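Local coordinates for protein putative Ribokinase II (Escherichia coli O6, PDB 3IQ0) that probably phosphorylates a sugar or related small alcohol with ATP and magnesium, as a putative ribokinase-type carbohydrate kinase of the pfkB family, at residues 12-23 with 90-98; 248-258 with 285-296. One frame throughout, in Å; residues are numbered along the deposited sequence.

Contact 1 (12-23 with 90-98); sequences ILVEIMASKIGQ and ATGSAFVTY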
loop_
_atom_site.group_PDB
_atom_site.type_symbol
_atom_site.label_atom_id
_atom_site.label_comp_id
_atom_site.label_asym_id
_atom_site.label_seq_id
_atom_site.Cartn_x
_atom_site.Cartn_y
_atom_site.Cartn_z
ATOM N N ILE B 12 4.145 -12.401 0.681
ATOM C CA ILE B 12 2.994 -12.725 -0.144
ATOM C C ILE B 12 2.354 -11.359 -0.371
ATOM O O ILE B 12 2.081 -10.630 0.584
ATOM C CB ILE B 12 1.988 -13.625 0.584
ATOM C CG1 ILE B 12 2.524 -15.054 0.671
ATOM C CG2 ILE B 12 0.656 -13.614 -0.141
ATOM C CD1 ILE B 12 1.593 -15.988 1.410
ATOM N N LEU B 13 2.140 -11.000 -1.627
ATOM C CA LEU B 13 1.543 -9.711 -1.941
ATOM C C LEU B 13 0.691 -9.828 -3.189
ATOM O O LEU B 13 0.642 -10.891 -3.813
ATOM C CB LEU B 13 2.638 -8.663 -2.172
ATOM C CG LEU B 13 3.757 -9.019 -3.158
ATOM C CD1 LEU B 13 4.073 -7.846 -4.061
ATOM C CD2 LEU B 13 4.989 -9.430 -2.380
ATOM N N VAL B 14 0.000 -8.745 -3.533
ATOM C CA VAL B 14 -0.808 -8.726 -4.741
ATOM C C VAL B 14 -0.163 -7.739 -5.698
ATOM O O VAL B 14 0.484 -6.779 -5.280
ATOM C CB VAL B 14 -2.276 -8.298 -4.485
ATOM C CG1 VAL B 14 -2.980 -9.328 -3.611
ATOM C CG2 VAL B 14 -2.321 -6.920 -3.842
ATOM N N GLU B 15 -0.314 -7.991 -6.990
ATOM C CA GLU B 15 0.256 -7.111 -7.996
ATOM C C GLU B 15 -0.886 -6.476 -8.771
ATOM O O GLU B 15 -1.866 -7.148 -9.088
ATOM C CB GLU B 15 1.152 -7.904 -8.948
ATOM C CG GLU B 15 1.961 -7.041 -9.907
ATOM C CD GLU B 15 2.995 -7.837 -10.682
ATOM O OE1 GLU B 15 2.784 -8.085 -11.888
ATOM O OE2 GLU B 15 4.020 -8.219 -10.080
ATOM N N ILE B 16 -0.765 -5.178 -9.039
ATOM C CA ILE B 16 -1.760 -4.429 -9.811
ATOM C C ILE B 16 -0.977 -3.932 -11.022
ATOM O O ILE B 16 -0.062 -3.127 -10.882
ATOM C CB ILE B 16 -2.326 -3.222 -9.026
ATOM C CG1 ILE B 16 -3.183 -3.700 -7.849
ATOM C CG2 ILE B 16 -3.175 -2.360 -9.944
ATOM C CD1 ILE B 16 -2.405 -4.308 -6.718
HETATM N N MSE B 17 -1.329 -4.424 -12.206
HETATM C CA MSE B 17 -0.605 -4.078 -13.431
HETATM C C MSE B 17 -1.209 -2.993 -14.311
HETATM O O MSE B 17 -2.419 -2.918 -14.483
HETATM C CB MSE B 17 -0.426 -5.335 -14.292
HETATM C CG MSE B 17 0.453 -6.416 -13.678
HETATM SE SE MSE B 17 0.349 -8.097 -14.648
HETATM C CE MSE B 17 -0.558 -9.112 -13.303
ATOM N N ALA B 18 -0.347 -2.169 -14.886
ATOM C CA ALA B 18 -0.800 -1.122 -15.786
ATOM C C ALA B 18 -1.403 -1.837 -16.992
ATOM O O ALA B 18 -0.853 -2.832 -17.471
ATOM C CB ALA B 18 0.372 -0.264 -16.217
ATOM N N SER B 19 -2.533 -1.334 -17.478
ATOM C CA SER B 19 -3.197 -1.945 -18.622
ATOM C C SER B 19 -2.476 -1.676 -19.941
ATOM O O SER B 19 -2.633 -2.436 -20.893
ATOM C CB SER B 19 -4.631 -1.434 -18.732
ATOM O OG SER B 19 -4.639 -0.066 -19.091
ATOM N N LYS B 20 -1.686 -0.606 -19.999
ATOM C CA LYS B 20 -0.983 -0.262 -21.232
ATOM C C LYS B 20 0.495 0.038 -21.059
ATOM O O LYS B 20 0.924 0.541 -20.023
ATOM C CB LYS B 20 -1.627 0.956 -21.902
ATOM C CG LYS B 20 -3.115 0.857 -22.163
ATOM C CD LYS B 20 -3.530 1.907 -23.177
ATOM C CE LYS B 20 -4.999 2.248 -23.056
ATOM N NZ LYS B 20 -5.273 2.948 -21.766
ATOM N N ILE B 21 1.272 -0.262 -22.097
ATOM C CA ILE B 21 2.701 0.006 -22.071
ATOM C C ILE B 21 2.860 1.513 -22.198
ATOM O O ILE B 21 2.201 2.149 -23.021
ATOM C CB ILE B 21 3.443 -0.682 -23.244
ATOM C CG1 ILE B 21 3.508 -2.192 -23.018
ATOM C CG2 ILE B 21 4.861 -0.140 -23.356
ATOM C CD1 ILE B 21 2.166 -2.878 -22.992
ATOM N N GLY B 22 3.729 2.083 -21.372
ATOM C CA GLY B 22 3.945 3.515 -21.408
ATOM C C GLY B 22 3.022 4.256 -20.455
ATOM O O GLY B 22 3.012 5.486 -20.422
ATOM N N GLN B 23 2.246 3.507 -19.679
ATOM C CA GLN B 23 1.315 4.104 -18.725
ATOM C C GLN B 23 2.065 4.549 -17.483
ATOM O O GLN B 23 2.708 3.743 -16.814
ATOM C CB GLN B 23 0.238 3.094 -18.333
ATOM C CG GLN B 23 -0.851 3.664 -17.449
ATOM C CD GLN B 23 -1.942 2.654 -17.178
ATOM O OE1 GLN B 23 -2.281 1.851 -18.046
ATOM N NE2 GLN B 23 -2.505 2.693 -15.978
ATOM N N ALA B 90 -1.610 -4.115 6.457
ATOM C CA ALA B 90 -2.179 -4.149 5.120
ATOM C C ALA B 90 -1.384 -5.166 4.308
ATOM O O ALA B 90 -0.156 -5.202 4.389
ATOM C CB ALA B 90 -2.080 -2.772 4.472
ATOM N N THR B 91 -2.081 -6.001 3.547
ATOM C CA THR B 91 -1.406 -6.999 2.723
ATOM C C THR B 91 -0.503 -6.254 1.750
ATOM O O THR B 91 -0.903 -5.243 1.177
ATOM C CB THR B 91 -2.423 -7.850 1.944
ATOM O OG1 THR B 91 -3.242 -8.573 2.872
ATOM C CG2 THR B 91 -1.716 -8.848 1.029
ATOM N N GLY B 92 0.726 -6.731 1.603
ATOM C CA GLY B 92 1.659 -6.097 0.695
ATOM C C GLY B 92 1.094 -5.983 -0.706
ATOM O O GLY B 92 0.156 -6.697 -1.070
ATOM N N SER B 93 1.664 -5.079 -1.495
ATOM C CA SER B 93 1.209 -4.871 -2.861
ATOM C C SER B 93 2.330 -4.341 -3.735
ATOM O O SER B 93 3.371 -3.897 -3.241
ATOM C CB SER B 93 0.060 -3.869 -2.889
ATOM O OG SER B 93 0.538 -2.566 -2.590
ATOM N N ALA B 94 2.107 -4.391 -5.041
ATOM C CA ALA B 94 3.080 -3.898 -6.001
ATOM C C ALA B 94 2.369 -3.430 -7.268
ATOM O O ALA B 94 1.621 -4.190 -7.877
ATOM C CB ALA B 94 4.078 -4.992 -6.344
ATOM N N PHE B 95 2.586 -2.170 -7.632
ATOM C CA PHE B 95 2.017 -1.592 -8.846
ATOM C C PHE B 95 3.160 -1.647 -9.855
ATOM O O PHE B 95 4.284 -1.281 -9.532
ATOM C CB PHE B 95 1.619 -0.127 -8.624
ATOM C CG PHE B 95 0.394 0.056 -7.775
ATOM C CD1 PHE B 95 -0.866 0.153 -8.361
ATOM C CD2 PHE B 95 0.502 0.156 -6.392
ATOM C CE1 PHE B 95 -2.000 0.350 -7.584
ATOM C CE2 PHE B 95 -0.627 0.355 -5.598
ATOM C CZ PHE B 95 -1.881 0.453 -6.198
ATOM N N VAL B 96 2.881 -2.096 -11.069
ATOM C CA VAL B 96 3.922 -2.200 -12.082
ATOM C C VAL B 96 3.464 -1.640 -13.431
ATOM O O VAL B 96 2.279 -1.661 -13.753
ATOM C CB VAL B 96 4.356 -3.691 -12.255
ATOM C CG1 VAL B 96 3.166 -4.530 -12.658
ATOM C CG2 VAL B 96 5.456 -3.809 -13.285
ATOM N N THR B 97 4.404 -1.127 -14.215
ATOM C CA THR B 97 4.060 -0.600 -15.529
ATOM C C THR B 97 5.170 -0.808 -16.556
ATOM O O THR B 97 6.350 -0.700 -16.243
ATOM C CB THR B 97 3.700 0.895 -15.466
ATOM O OG1 THR B 97 3.315 1.338 -16.772
ATOM C CG2 THR B 97 4.876 1.715 -14.970
ATOM N N TYR B 98 4.773 -1.104 -17.789
ATOM C CA TYR B 98 5.720 -1.349 -18.873
ATOM C C TYR B 98 5.921 -0.104 -19.727
ATOM O O TYR B 98 6.523 0.869 -19.283
ATOM C CB TYR B 98 5.205 -2.490 -19.747
ATOM C CG TYR B 98 4.831 -3.720 -18.959
ATOM C CD1 TYR B 98 5.811 -4.522 -18.379
ATOM C CD2 TYR B 98 3.493 -4.073 -18.775
ATOM C CE1 TYR B 98 5.472 -5.650 -17.633
ATOM C CE2 TYR B 98 3.140 -5.199 -18.030
ATOM C CZ TYR B 98 4.137 -5.983 -17.463
ATOM O OH TYR B 98 3.805 -7.103 -16.732
HETATM O O HOH W 1 1.380 -9.439 2.869
#

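Contact 2 (248-258 with 285-296); sequences YPVEEVDPTGA and ACGALAVTRRGP. With ATP (adenosine-5'-triphosphate), chain G.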
loop_
_atom_site.group_PDB
_atom_site.type_symbol
_atom_site.label_atom_id
_atom_site.label_comp_id
_atom_site.label_asym_id
_atom_site.label_seq_id
_atom_site.Cartn_x
_atom_site.Cartn_y
_atom_site.Cartn_z
ATOM N N TYR B 248 14.911 -22.424 -24.498
ATOM C CA TYR B 248 13.905 -22.738 -25.501
ATOM C C TYR B 248 13.460 -21.385 -26.038
ATOM O O TYR B 248 13.255 -20.452 -25.267
ATOM C CB TYR B 248 12.721 -23.460 -24.854
ATOM C CG TYR B 248 13.064 -24.819 -24.283
ATOM C CD1 TYR B 248 13.127 -25.944 -25.103
ATOM C CD2 TYR B 248 13.346 -24.976 -22.927
ATOM C CE1 TYR B 248 13.465 -27.190 -24.588
ATOM C CE2 TYR B 248 13.689 -26.217 -22.400
ATOM C CZ TYR B 248 13.747 -27.317 -23.234
ATOM O OH TYR B 248 14.098 -28.543 -22.719
ATOM N N PRO B 249 13.328 -21.250 -27.367
ATOM C CA PRO B 249 12.903 -19.971 -27.940
ATOM C C PRO B 249 11.408 -19.747 -27.724
ATOM O O PRO B 249 10.596 -20.600 -28.077
ATOM C CB PRO B 249 13.264 -20.126 -29.414
ATOM C CG PRO B 249 13.014 -21.590 -29.654
ATOM C CD PRO B 249 13.634 -22.231 -28.424
ATOM N N VAL B 250 11.047 -18.607 -27.135
ATOM C CA VAL B 250 9.641 -18.294 -26.879
ATOM C C VAL B 250 9.370 -16.794 -26.929
ATOM O O VAL B 250 10.286 -15.984 -26.766
ATOM C CB VAL B 250 9.177 -18.808 -25.484
ATOM C CG1 VAL B 250 9.391 -20.308 -25.372
ATOM C CG2 VAL B 250 9.926 -18.081 -24.383
ATOM N N GLU B 251 8.107 -16.432 -27.151
ATOM C CA GLU B 251 7.713 -15.031 -27.203
ATOM C C GLU B 251 7.503 -14.525 -25.775
ATOM O O GLU B 251 6.418 -14.658 -25.203
ATOM C CB GLU B 251 6.426 -14.863 -28.027
ATOM C CG GLU B 251 5.160 -15.440 -27.388
ATOM C CD GLU B 251 4.837 -16.860 -27.828
ATOM O OE1 GLU B 251 3.985 -17.503 -27.173
ATOM O OE2 GLU B 251 5.423 -17.325 -28.830
ATOM N N GLU B 252 8.556 -13.955 -25.198
ATOM C CA GLU B 252 8.514 -13.439 -23.833
ATOM C C GLU B 252 7.511 -12.304 -23.654
ATOM O O GLU B 252 7.455 -11.376 -24.460
ATOM C CB GLU B 252 9.907 -12.965 -23.423
ATOM C CG GLU B 252 10.006 -12.479 -21.990
ATOM C CD GLU B 252 11.421 -12.086 -21.625
ATOM O OE1 GLU B 252 11.898 -11.038 -22.109
ATOM O OE2 GLU B 252 12.060 -12.837 -20.863
ATOM N N VAL B 253 6.738 -12.375 -22.578
ATOM C CA VAL B 253 5.723 -11.368 -22.285
ATOM C C VAL B 253 5.867 -10.788 -20.878
ATOM O O VAL B 253 5.580 -9.611 -20.659
ATOM C CB VAL B 253 4.310 -11.971 -22.433
ATOM C CG1 VAL B 253 3.265 -11.000 -21.935
ATOM C CG2 VAL B 253 4.053 -12.318 -23.883
ATOM N N ASP B 254 6.304 -11.617 -19.934
ATOM C CA ASP B 254 6.479 -11.190 -18.550
ATOM C C ASP B 254 7.576 -12.043 -17.915
ATOM O O ASP B 254 7.418 -13.252 -17.754
ATOM C CB ASP B 254 5.167 -11.379 -17.779
ATOM C CG ASP B 254 5.173 -10.694 -16.415
ATOM O OD1 ASP B 254 6.272 -10.458 -15.856
ATOM O OD2 ASP B 254 4.069 -10.404 -15.901
ATOM N N PRO B 255 8.710 -11.425 -17.550
ATOM C CA PRO B 255 9.819 -12.166 -16.934
ATOM C C PRO B 255 9.729 -12.332 -15.415
ATOM O O PRO B 255 10.473 -13.112 -14.824
ATOM C CB PRO B 255 11.029 -11.347 -17.351
ATOM C CG PRO B 255 10.501 -9.939 -17.248
ATOM C CD PRO B 255 9.113 -10.042 -17.873
ATOM N N THR B 256 8.809 -11.602 -14.794
ATOM C CA THR B 256 8.626 -11.617 -13.342
ATOM C C THR B 256 8.737 -12.948 -12.580
ATOM O O THR B 256 9.479 -13.044 -11.596
ATOM C CB THR B 256 7.280 -10.969 -12.967
ATOM O OG1 THR B 256 7.304 -9.590 -13.341
ATOM C CG2 THR B 256 7.022 -11.076 -11.472
ATOM N N GLY B 257 8.000 -13.969 -13.004
ATOM C CA GLY B 257 8.046 -15.232 -12.281
ATOM C C GLY B 257 8.953 -16.328 -12.808
ATOM O O GLY B 257 8.957 -17.432 -12.268
ATOM N N ALA B 258 9.722 -16.032 -13.850
ATOM C CA ALA B 258 10.613 -17.018 -14.452
ATOM C C ALA B 258 11.487 -17.761 -13.438
ATOM O O ALA B 258 11.434 -18.991 -13.344
ATOM C CB ALA B 258 11.490 -16.344 -15.492
ATOM N N ALA B 285 12.601 -25.558 -19.019
ATOM C CA ALA B 285 11.375 -25.485 -19.797
ATOM C C ALA B 285 10.288 -24.760 -19.008
ATOM O O ALA B 285 9.516 -23.992 -19.577
ATOM C CB ALA B 285 10.907 -26.883 -20.166
ATOM N N CYS B 286 10.226 -25.006 -17.703
ATOM C CA CYS B 286 9.219 -24.354 -16.864
ATOM C C CYS B 286 9.404 -22.839 -16.927
ATOM O O CYS B 286 8.461 -22.086 -17.193
ATOM C CB CYS B 286 9.336 -24.831 -15.414
ATOM S SG CYS B 286 7.983 -24.274 -14.337
ATOM N N GLY B 287 10.630 -22.390 -16.697
ATOM C CA GLY B 287 10.887 -20.967 -16.751
ATOM C C GLY B 287 10.557 -20.394 -18.117
ATOM O O GLY B 287 10.120 -19.251 -18.226
ATOM N N ALA B 288 10.770 -21.187 -19.161
ATOM C CA ALA B 288 10.496 -20.747 -20.527
ATOM C C ALA B 288 8.999 -20.540 -20.708
ATOM O O ALA B 288 8.560 -19.533 -21.262
ATOM C CB ALA B 288 11.001 -21.779 -21.521
ATOM N N LEU B 289 8.219 -21.509 -20.244
ATOM C CA LEU B 289 6.771 -21.432 -20.339
ATOM C C LEU B 289 6.247 -20.262 -19.522
ATOM O O LEU B 289 5.345 -19.540 -19.951
ATOM C CB LEU B 289 6.143 -22.732 -19.828
ATOM C CG LEU B 289 6.154 -23.888 -20.827
ATOM C CD1 LEU B 289 5.664 -25.163 -20.160
ATOM C CD2 LEU B 289 5.259 -23.521 -22.017
ATOM N N ALA B 290 6.818 -20.085 -18.338
ATOM C CA ALA B 290 6.422 -19.020 -17.426
ATOM C C ALA B 290 6.379 -17.628 -18.055
ATOM O O ALA B 290 5.394 -16.905 -17.909
ATOM C CB ALA B 290 7.353 -19.009 -16.224
ATOM N N VAL B 291 7.446 -17.255 -18.752
ATOM C CA VAL B 291 7.526 -15.928 -19.352
ATOM C C VAL B 291 6.580 -15.680 -20.523
ATOM O O VAL B 291 6.490 -14.550 -21.002
ATOM C CB VAL B 291 8.981 -15.598 -19.811
ATOM C CG1 VAL B 291 9.951 -15.866 -18.667
ATOM C CG2 VAL B 291 9.356 -16.402 -21.048
ATOM N N THR B 292 5.866 -16.708 -20.975
ATOM C CA THR B 292 4.952 -16.531 -22.106
ATOM C C THR B 292 3.586 -15.963 -21.727
ATOM O O THR B 292 2.799 -15.616 -22.604
ATOM C CB THR B 292 4.721 -17.857 -22.886
ATOM O OG1 THR B 292 4.000 -18.787 -22.066
ATOM C CG2 THR B 292 6.050 -18.472 -23.308
ATOM N N ARG B 293 3.299 -15.872 -20.432
ATOM C CA ARG B 293 2.020 -15.336 -19.971
ATOM C C ARG B 293 2.205 -14.179 -18.997
ATOM O O ARG B 293 3.171 -14.150 -18.239
ATOM C CB ARG B 293 1.182 -16.435 -19.319
ATOM C CG ARG B 293 0.537 -17.357 -20.330
ATOM C CD ARG B 293 -0.109 -18.560 -19.686
ATOM N NE ARG B 293 -0.858 -19.332 -20.672
ATOM C CZ ARG B 293 -1.363 -20.542 -20.455
ATOM N NH1 ARG B 293 -1.199 -21.131 -19.278
ATOM N NH2 ARG B 293 -2.035 -21.160 -21.415
ATOM N N ARG B 294 1.267 -13.235 -19.026
ATOM C CA ARG B 294 1.330 -12.054 -18.174
ATOM C C ARG B 294 0.755 -12.315 -16.786
ATOM O O ARG B 294 -0.291 -12.949 -16.642
ATOM C CB ARG B 294 0.588 -10.894 -18.841
ATOM C CG ARG B 294 0.922 -9.529 -18.274
ATOM C CD ARG B 294 0.327 -8.426 -19.140
ATOM N NE ARG B 294 -1.123 -8.572 -19.259
ATOM C CZ ARG B 294 -1.904 -7.772 -19.979
ATOM N NH1 ARG B 294 -1.381 -6.758 -20.657
ATOM N NH2 ARG B 294 -3.215 -7.987 -20.018
ATOM N N GLY B 295 1.442 -11.810 -15.768
ATOM C CA GLY B 295 1.004 -12.022 -14.403
ATOM C C GLY B 295 2.065 -12.856 -13.720
ATOM O O GLY B 295 2.426 -13.925 -14.216
ATOM N N PRO B 296 2.563 -12.407 -12.560
ATOM C CA PRO B 296 3.603 -13.073 -11.769
ATOM C C PRO B 296 3.430 -14.571 -11.544
ATOM O O PRO B 296 4.380 -15.344 -11.699
ATOM C CB PRO B 296 3.583 -12.302 -10.444
ATOM C CG PRO B 296 3.078 -10.954 -10.834
ATOM C CD PRO B 296 1.964 -11.306 -11.788
HETATM P PG ATP G . 14.348 -13.582 -10.610
HETATM O O1G ATP G . 12.986 -13.195 -11.121
HETATM O O2G ATP G . 15.025 -12.445 -9.889
HETATM O O3G ATP G . 14.247 -14.788 -9.676
HETATM P PB ATP G . 16.286 -15.076 -12.268
HETATM O O1B ATP G . 17.474 -14.434 -12.917
HETATM O O2B ATP G . 16.443 -15.901 -11.038
HETATM O O3B ATP G . 15.188 -13.946 -11.932
HETATM P PA ATP G . 15.744 -15.740 -14.995
HETATM O O1A ATP G . 14.949 -14.540 -15.459
HETATM O O2A ATP G . 17.189 -15.851 -15.301
HETATM O O3A ATP G . 15.548 -15.912 -13.387
HETATM O "O5'" ATP G . 15.120 -17.429 -15.145
HETATM C "C5'" ATP G . 14.409 -18.569 -14.970
HETATM C "C4'" ATP G . 14.958 -19.583 -15.942
HETATM O "O4'" ATP G . 13.854 -19.405 -16.838
HETATM C "C3'" ATP G . 16.145 -19.256 -16.915
HETATM O "O3'" ATP G . 17.417 -19.707 -16.484
HETATM C "C2'" ATP G . 15.664 -19.834 -18.173
HETATM O "O2'" ATP G . 15.944 -21.239 -18.225
HETATM C "C1'" ATP G . 14.200 -19.516 -18.201
HETATM N N9 ATP G . 13.938 -18.198 -18.910
HETATM C C8 ATP G . 13.827 -16.914 -18.388
HETATM N N7 ATP G . 13.591 -15.998 -19.340
HETATM C C5 ATP G . 13.530 -16.651 -20.499
HETATM C C6 ATP G . 13.317 -16.307 -21.947
HETATM N N6 ATP G . 13.099 -15.036 -22.282
HETATM N N1 ATP G . 13.334 -17.337 -22.912
HETATM C C2 ATP G . 13.557 -18.682 -22.605
HETATM N N3 ATP G . 13.767 -19.062 -21.277
HETATM C C4 ATP G . 13.771 -18.114 -20.227
#

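Contact 1 (12-23 with 90-98)
Val96 reaches with one methyl, CG1, to the chain of Met17, a selenomethionine, whose CG sits tightly against it at 3.5 Å; the two side chains lie side by side and point the same way. Val96 CG1 sits between its backbone N and carbonyl carbon (chi1 59°), which also takes it to 3.7 Å from Glu15 OE1. On that same face Leu13 CD1 meets Ala94 CB. On the other face Ile16 sets CB and CG2 obliquely against CD1 and CE1 of the Phe95 ring, with CB 3.7 Å from CD1. Between these two faces strands 13-18 and 92-96 run parallel, with backbone bonds alternating from Val14 N to Gly92 O through to Ala18 N to Val96 O, 2.9 Å. They are the two inner strands of the small four-stranded sheet, the lid that accompanies the large sheet in ribokinase-like kinases. Past the strand ends, Thr97 OG1 is modelled as donor to Gln23 O, the last residue of the type II turn from Lys20, at a doubtfully short 2.5 Å. Further out, Phe65 of the second subunit meets the Phe95 ring edge-to-face, and Ile16 packs on Phe95 of that subunit, placing the Ile16 and Phe95 face at the dimer interface.

Contact 2 (248-258 with 285-296)
This is a loop-against-helix-end contact beside the nucleotide: the loop leading from strand 242-245 to helix 258-271 wraps the C-terminal part of helix 276-290 and the loop that follows it. Val291 O takes two backbone donors, Val253 N at 2.7 Å, nearly along the C=O axis, and Asp254 N at 3.1 Å, tilted 28° from the carbonyl plane. This double grip fixes the loop at Val291. Val291 works on its side-chain end too. CG2 meets Val250 CG2, the two valines crossing at about a right angle, while CG1 lies 3.6 Å from Ala258 CB and also faces N7 of the adenine. Further back, the Tyr248 ring brings CE2 to 3.6 Å from Ala285 CB; Phe309 and His313 meet that ring edge-to-face.

Asp254 ties the other end together. Swung away from the backbone N (chi1 -168°), its carboxylate extends toward the loop after the helix, where OD2 accepts from Gly295 N at 3.0 Å. OD1 holds Thr256 twice, taking OG1 on the syn lone pair and also the backbone N, the bond that makes an Asx turn. Gly295 N and Thr256 N each come from the anti side of their oxygen, 28° out of the carboxylate plane. Thus both oxygens are engaged and the carboxylate's rotation is restrained. Thr256 CG2 then lies alongside the Pro296 ring.

The extended Glu252 chain passes over Val291 CB and offers OE2 to ATP N6 at 2.8 Å. Gly287 CA comes close to the ribose O4', and Ala288 and Val250 border the adenine. Asp254 to Ala258, DPTGA, belongs to a C-terminal signature sequence of pfkB kinases, whose glycine-rich turn enters a helix beside the phosphates; together the two segments form an adenosine-binding wall of the ribokinase fold.

Overall arrangement
From the N terminus the chain lays down strand 5-9 in the large sheet, then crosses into the small one as strand 13-18, makes the outer strand 29-37, passes through helices 39-49 and 64-75 and strands of the large sheet, and returns as strand 92-96; contact 1 closes that loop within the small sheet. Contact 2 closes much later and more locally, around helices 258-271 and 276-290, so the two are in series and neither encloses the other. Their centres are about 17 Å apart, yet their edges touch: Glu15 and Met17 pack on Pro296, and Tyr98 on Asp254. The lid sheet, which also meets the second subunit, thereby abuts the loops that border the nucleotide.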